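Local coordinates for UPF0255 protein frsA (Vibrio vulnificus, PDB 4I4C) that probably hydrolyses carboxylic esters as a serine esterase of the alpha/beta-hydrolase superfamily, with hexanoic acid bound in this crystal, at residues Ser24-Leu37 with Asp318-Tyr332. Numbering follows the deposited sequence.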
loop_
_atom_site.group_PDB
_atom_site.type_symbol
_atom_site.label_atom_id
_atom_site.label_comp_id
_atom_site.label_asym_id
_atom_site.label_seq_id
_atom_site.Cartn_x
_atom_site.Cartn_y
_atom_site.Cartn_z
ATOM N N SER A 24 2.161 1.635 -19.309
ATOM C CA SER A 24 1.893 3.058 -19.503
ATOM C C SER A 24 0.889 3.369 -20.632
ATOM O O SER A 24 0.435 4.500 -20.763
ATOM C CB SER A 24 3.186 3.859 -19.673
ATOM O OG SER A 24 3.784 3.655 -20.950
ATOM N N ALA A 25 0.528 2.358 -21.418
ATOM C CA ALA A 25 -0.304 2.553 -22.600
ATOM C C ALA A 25 -1.714 2.041 -22.350
ATOM O O ALA A 25 -2.604 2.215 -23.174
ATOM C CB ALA A 25 0.321 1.823 -23.822
ATOM N N LEU A 26 -1.916 1.413 -21.198
ATOM C CA LEU A 26 -3.188 0.755 -20.913
ATOM C C LEU A 26 -4.383 1.690 -20.759
ATOM O O LEU A 26 -5.442 1.475 -21.348
ATOM C CB LEU A 26 -3.042 -0.123 -19.680
ATOM C CG LEU A 26 -2.159 -1.347 -19.948
ATOM C CD1 LEU A 26 -1.886 -2.080 -18.658
ATOM C CD2 LEU A 26 -2.812 -2.278 -20.971
ATOM N N THR A 27 -4.211 2.727 -19.956
ATOM C CA THR A 27 -5.320 3.590 -19.601
ATOM C C THR A 27 -5.685 4.462 -20.783
ATOM O O THR A 27 -4.813 5.070 -21.412
ATOM C CB THR A 27 -4.955 4.459 -18.395
ATOM O OG1 THR A 27 -4.488 3.613 -17.335
ATOM C CG2 THR A 27 -6.156 5.269 -17.910
ATOM N N GLN A 28 -6.979 4.511 -21.082
ATOM C CA GLN A 28 -7.489 5.308 -22.191
ATOM C C GLN A 28 -7.874 6.691 -21.689
ATOM O O GLN A 28 -8.598 6.826 -20.699
ATOM C CB GLN A 28 -8.706 4.628 -22.816
ATOM C CG GLN A 28 -8.404 3.277 -23.438
ATOM C CD GLN A 28 -7.586 3.403 -24.713
ATOM O OE1 GLN A 28 -8.113 3.758 -25.769
ATOM N NE2 GLN A 28 -6.290 3.128 -24.613
ATOM N N TYR A 29 -7.376 7.718 -22.365
ATOM C CA TYR A 29 -7.698 9.094 -22.005
ATOM C C TYR A 29 -8.402 9.790 -23.163
ATOM O O TYR A 29 -8.101 9.528 -24.328
ATOM C CB TYR A 29 -6.426 9.867 -21.651
ATOM C CG TYR A 29 -5.816 9.490 -20.319
ATOM C CD1 TYR A 29 -4.911 8.432 -20.210
ATOM C CD2 TYR A 29 -6.148 10.198 -19.167
ATOM C CE1 TYR A 29 -4.349 8.096 -18.973
ATOM C CE2 TYR A 29 -5.611 9.875 -17.951
ATOM C CZ TYR A 29 -4.709 8.831 -17.850
ATOM O OH TYR A 29 -4.194 8.535 -16.607
ATOM N N MET A 30 -9.324 10.686 -22.841
ATOM C CA MET A 30 -9.950 11.523 -23.858
ATOM C C MET A 30 -8.858 12.374 -24.497
ATOM O O MET A 30 -7.881 12.711 -23.832
ATOM C CB MET A 30 -11.009 12.418 -23.222
ATOM C CG MET A 30 -12.199 11.669 -22.613
ATOM S SD MET A 30 -13.099 10.639 -23.796
ATOM C CE MET A 30 -13.279 11.772 -25.159
ATOM N N PRO A 31 -9.008 12.705 -25.793
ATOM C CA PRO A 31 -7.967 13.471 -26.493
ATOM C C PRO A 31 -7.600 14.787 -25.804
ATOM O O PRO A 31 -6.418 15.128 -25.799
ATOM C CB PRO A 31 -8.585 13.712 -27.877
ATOM C CG PRO A 31 -9.463 12.484 -28.084
ATOM C CD PRO A 31 -10.083 12.283 -26.712
ATOM N N THR A 32 -8.564 15.495 -25.214
ATOM C CA THR A 32 -8.234 16.720 -24.478
ATOM C C THR A 32 -7.416 16.392 -23.221
ATOM O O THR A 32 -6.568 17.161 -22.795
ATOM C CB THR A 32 -9.481 17.538 -24.103
ATOM O OG1 THR A 32 -10.416 16.698 -23.412
ATOM C CG2 THR A 32 -10.128 18.112 -25.361
ATOM N N SER A 33 -7.660 15.226 -22.642
ATOM C CA SER A 33 -6.886 14.810 -21.490
ATOM C C SER A 33 -5.500 14.295 -21.888
ATOM O O SER A 33 -4.548 14.448 -21.121
ATOM C CB SER A 33 -7.662 13.785 -20.658
ATOM O OG SER A 33 -8.480 14.443 -19.709
ATOM N N GLN A 34 -5.372 13.707 -23.085
ATOM C CA GLN A 34 -4.056 13.307 -23.567
ATOM C C GLN A 34 -3.159 14.515 -23.742
ATOM O O GLN A 34 -1.952 14.455 -23.469
ATOM C CB GLN A 34 -4.127 12.542 -24.891
ATOM C CG GLN A 34 -2.750 12.058 -25.375
ATOM C CD GLN A 34 -1.999 11.236 -24.317
ATOM O OE1 GLN A 34 -2.486 10.193 -23.867
ATOM N NE2 GLN A 34 -0.810 11.708 -23.914
ATOM N N SER A 35 -3.748 15.612 -24.208
ATOM C CA SER A 35 -3.000 16.856 -24.383
ATOM C C SER A 35 -2.477 17.381 -23.048
ATOM O O SER A 35 -1.347 17.871 -22.966
ATOM C CB SER A 35 -3.842 17.912 -25.094
ATOM O OG SER A 35 -3.233 19.188 -24.973
ATOM N N LEU A 36 -3.292 17.275 -22.002
ATOM C CA LEU A 36 -2.848 17.630 -20.646
ATOM C C LEU A 36 -1.698 16.741 -20.117
ATOM O O LEU A 36 -0.749 17.238 -19.497
ATOM C CB LEU A 36 -4.032 17.645 -19.675
ATOM C CG LEU A 36 -3.713 17.955 -18.214
ATOM C CD1 LEU A 36 -2.824 19.182 -18.104
ATOM C CD2 LEU A 36 -4.999 18.154 -17.436
ATOM N N LEU A 37 -1.790 15.435 -20.366
ATOM C CA LEU A 37 -0.722 14.497 -20.032
ATOM C C LEU A 37 0.604 14.869 -20.703
ATOM O O LEU A 37 1.670 14.786 -20.086
ATOM C CB LEU A 37 -1.125 13.071 -20.420
ATOM C CG LEU A 37 -2.229 12.471 -19.539
ATOM C CD1 LEU A 37 -2.519 11.041 -19.938
ATOM C CD2 LEU A 37 -1.834 12.544 -18.051
ATOM N N ASP A 318 -3.312 7.135 -13.625
ATOM C CA ASP A 318 -3.604 5.779 -14.108
ATOM C C ASP A 318 -4.107 4.892 -12.961
ATOM O O ASP A 318 -5.103 4.176 -13.098
ATOM C CB ASP A 318 -2.370 5.120 -14.753
ATOM C CG ASP A 318 -1.981 5.716 -16.127
ATOM O OD1 ASP A 318 -2.718 6.543 -16.721
ATOM O OD2 ASP A 318 -0.911 5.307 -16.635
ATOM N N VAL A 319 -3.411 4.926 -11.827
ATOM C CA VAL A 319 -3.863 4.184 -10.651
ATOM C C VAL A 319 -5.281 4.602 -10.211
ATOM O O VAL A 319 -6.116 3.750 -9.893
ATOM C CB VAL A 319 -2.897 4.350 -9.462
ATOM C CG1 VAL A 319 -3.540 3.856 -8.164
ATOM C CG2 VAL A 319 -1.606 3.611 -9.730
ATOM N N LEU A 320 -5.540 5.905 -10.204
ATOM C CA LEU A 320 -6.844 6.423 -9.816
ATOM C C LEU A 320 -7.959 5.960 -10.761
ATOM O O LEU A 320 -9.016 5.507 -10.309
ATOM C CB LEU A 320 -6.803 7.946 -9.700
ATOM C CG LEU A 320 -5.990 8.415 -8.491
ATOM C CD1 LEU A 320 -5.777 9.897 -8.544
ATOM C CD2 LEU A 320 -6.707 8.009 -7.207
ATOM N N ALA A 321 -7.708 6.063 -12.066
ATOM C CA ALA A 321 -8.636 5.577 -13.071
ATOM C C ALA A 321 -8.932 4.094 -12.897
ATOM O O ALA A 321 -10.069 3.660 -13.056
ATOM C CB ALA A 321 -8.083 5.839 -14.470
ATOM N N SER A 322 -7.903 3.313 -12.584
ATOM C CA SER A 322 -8.083 1.884 -12.381
ATOM C C SER A 322 -8.952 1.584 -11.153
ATOM O O SER A 322 -9.951 0.855 -11.239
ATOM C CB SER A 322 -6.719 1.198 -12.271
ATOM O OG SER A 322 -6.800 -0.182 -12.557
ATOM N N ARG A 323 -8.575 2.144 -10.008
ATOM C CA ARG A 323 -9.275 1.859 -8.763
ATOM C C ARG A 323 -10.726 2.308 -8.864
ATOM O O ARG A 323 -11.614 1.687 -8.284
ATOM C CB ARG A 323 -8.602 2.552 -7.571
ATOM C CG ARG A 323 -7.148 2.163 -7.345
ATOM C CD ARG A 323 -6.962 0.676 -7.064
ATOM N NE ARG A 323 -5.531 0.393 -6.963
ATOM C CZ ARG A 323 -4.783 -0.009 -7.990
ATOM N NH1 ARG A 323 -5.339 -0.224 -9.176
ATOM N NH2 ARG A 323 -3.480 -0.209 -7.831
ATOM N N LEU A 324 -10.963 3.384 -9.613
ATOM C CA LEU A 324 -12.321 3.900 -9.777
ATOM C C LEU A 324 -13.097 3.193 -10.883
ATOM O O LEU A 324 -14.252 3.525 -11.153
ATOM C CB LEU A 324 -12.295 5.410 -10.005
ATOM C CG LEU A 324 -11.806 6.170 -8.780
ATOM C CD1 LEU A 324 -11.679 7.653 -9.068
ATOM C CD2 LEU A 324 -12.749 5.925 -7.615
ATOM N N GLY A 325 -12.451 2.218 -11.516
ATOM C CA GLY A 325 -13.051 1.449 -12.591
ATOM C C GLY A 325 -13.442 2.258 -13.808
ATOM O O GLY A 325 -14.407 1.928 -14.504
ATOM N N LYS A 326 -12.693 3.321 -14.081
ATOM C CA LYS A 326 -12.990 4.147 -15.243
ATOM C C LYS A 326 -12.526 3.464 -16.530
ATOM O O LYS A 326 -11.450 2.867 -16.584
ATOM C CB LYS A 326 -12.390 5.550 -15.088
ATOM C CG LYS A 326 -12.854 6.258 -13.827
ATOM C CD LYS A 326 -12.877 7.754 -13.984
ATOM C CE LYS A 326 -13.899 8.376 -13.031
ATOM N NZ LYS A 326 -14.012 9.858 -13.208
ATOM N N SER A 327 -13.371 3.524 -17.549
ATOM C CA SER A 327 -13.073 2.932 -18.844
ATOM C C SER A 327 -12.199 3.887 -19.634
ATOM O O SER A 327 -11.216 3.493 -20.251
ATOM C CB SER A 327 -14.367 2.664 -19.618
ATOM O OG SER A 327 -15.212 1.766 -18.915
ATOM N N VAL A 328 -12.565 5.158 -19.598
ATOM C CA VAL A 328 -11.821 6.172 -20.309
ATOM C C VAL A 328 -11.791 7.372 -19.390
ATOM O O VAL A 328 -12.749 7.629 -18.663
ATOM C CB VAL A 328 -12.458 6.490 -21.693
ATOM C CG1 VAL A 328 -13.889 6.948 -21.537
ATOM C CG2 VAL A 328 -11.628 7.518 -22.474
ATOM N N VAL A 329 -10.683 8.094 -19.393
ATOM C CA VAL A 329 -10.480 9.115 -18.380
ATOM C C VAL A 329 -10.590 10.526 -18.900
ATOM O O VAL A 329 -9.955 10.889 -19.892
ATOM C CB VAL A 329 -9.096 8.981 -17.712
ATOM C CG1 VAL A 329 -8.965 9.965 -16.541
ATOM C CG2 VAL A 329 -8.890 7.577 -17.243
ATOM N N ASP A 330 -11.403 11.317 -18.212
ATOM C CA ASP A 330 -11.333 12.761 -18.308
ATOM C C ASP A 330 -10.688 13.267 -17.022
ATOM O O ASP A 330 -11.249 13.112 -15.949
ATOM C CB ASP A 330 -12.730 13.362 -18.472
ATOM C CG ASP A 330 -12.682 14.844 -18.722
ATOM O OD1 ASP A 330 -12.888 15.253 -19.882
ATOM O OD2 ASP A 330 -12.416 15.594 -17.758
ATOM N N ILE A 331 -9.500 13.855 -17.133
ATOM C CA ILE A 331 -8.741 14.277 -15.955
ATOM C C ILE A 331 -9.438 15.375 -15.155
ATOM O O ILE A 331 -9.382 15.391 -13.924
ATOM C CB ILE A 331 -7.308 14.727 -16.339
ATOM C CG1 ILE A 331 -6.613 13.613 -17.142
ATOM C CG2 ILE A 331 -6.517 15.108 -15.110
ATOM C CD1 ILE A 331 -5.171 13.909 -17.543
ATOM N N TYR A 332 -10.097 16.293 -15.851
ATOM C CA TYR A 332 -10.750 17.409 -15.177
ATOM C C TYR A 332 -11.886 16.880 -14.312
ATOM O O TYR A 332 -12.064 17.306 -13.177
ATOM C CB TYR A 332 -11.270 18.431 -16.191
ATOM C CG TYR A 332 -10.224 18.860 -17.192
ATOM C CD1 TYR A 332 -9.272 19.820 -16.868
ATOM C CD2 TYR A 332 -10.179 18.289 -18.459
ATOM C CE1 TYR A 332 -8.307 20.207 -17.784
ATOM C CE2 TYR A 332 -9.222 18.666 -19.383
ATOM C CZ TYR A 332 -8.286 19.625 -19.041
ATOM O OH TYR A 332 -7.335 19.994 -19.971
HETATM O O HOH W 1 -1.799 3.234 -18.264
HETATM O O HOH W 2 -5.837 2.487 -15.379
HETATM O O HOH W 3 -8.873 2.965 -19.200
HETATM O O HOH W 4 -10.489 15.476 -21.130
#
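Thr27 packs its methyl against the segment Asp318-Tyr332: CG2 lies 3.6 Å from Val329 CG2 and also touches the CB of Ala321. Two waters link Thr27 to Asp318. One accepts from the Thr27 backbone N and donates a weak bond to Asp318 OD2; another joins Thr27 OG1 to the backbone O of Asp318. At Gln28 the backbone takes over, its O accepting from Val329 N at 2.8 Å with a bent N-H...O angle of 146°. Tyr29 sends its ring alongside Val329, CD2 standing 3.5 Å from Val329 CB. Val329 CG2 lies over one face, offset toward the rim, and Leu37 CD1 of its own segment sits over the centre of the opposite face. These two covered faces restrict the ring's rotation, while a very short bond of 2.5 Å from Tyr29 OH to Asp318 OD1 holds its outer end; OD1 approaches at the ring edge, and the ring and carboxylate planes are 40° apart. Asp318 OD2 is hydrogen-bonded to the hydroxyl of Tyr49, so both carboxylate oxygens have partners. The Met30 N to Val329 O bond (3.0 Å) is nearly straight; with the Gln28 bond it flanks the parallel bridge Tyr29-Val329, making a short two-stranded parallel sheet, separate from the eight-stranded sheet of the alpha/beta-hydrolase fold, that ties the N-terminal region to the chain after helix 314-323. The bent Met30 side chain lays SD against Val328 CG2. Met30 is the N-cap residue of helix 31-44; within its first turn, Ser33 OG accepts the Ile331 N-H at 2.8 Å, nearly linear, and a water links that same oxygen to Thr32 OG1 and Asp330 OD1. Leu36, its CG extended away from the backbone N (chi1 178°), touches Ile331 CG2 and the Tyr332 ring with CD2, and Leu37 CD2 packs 3.6 Å from Ile331 CD1.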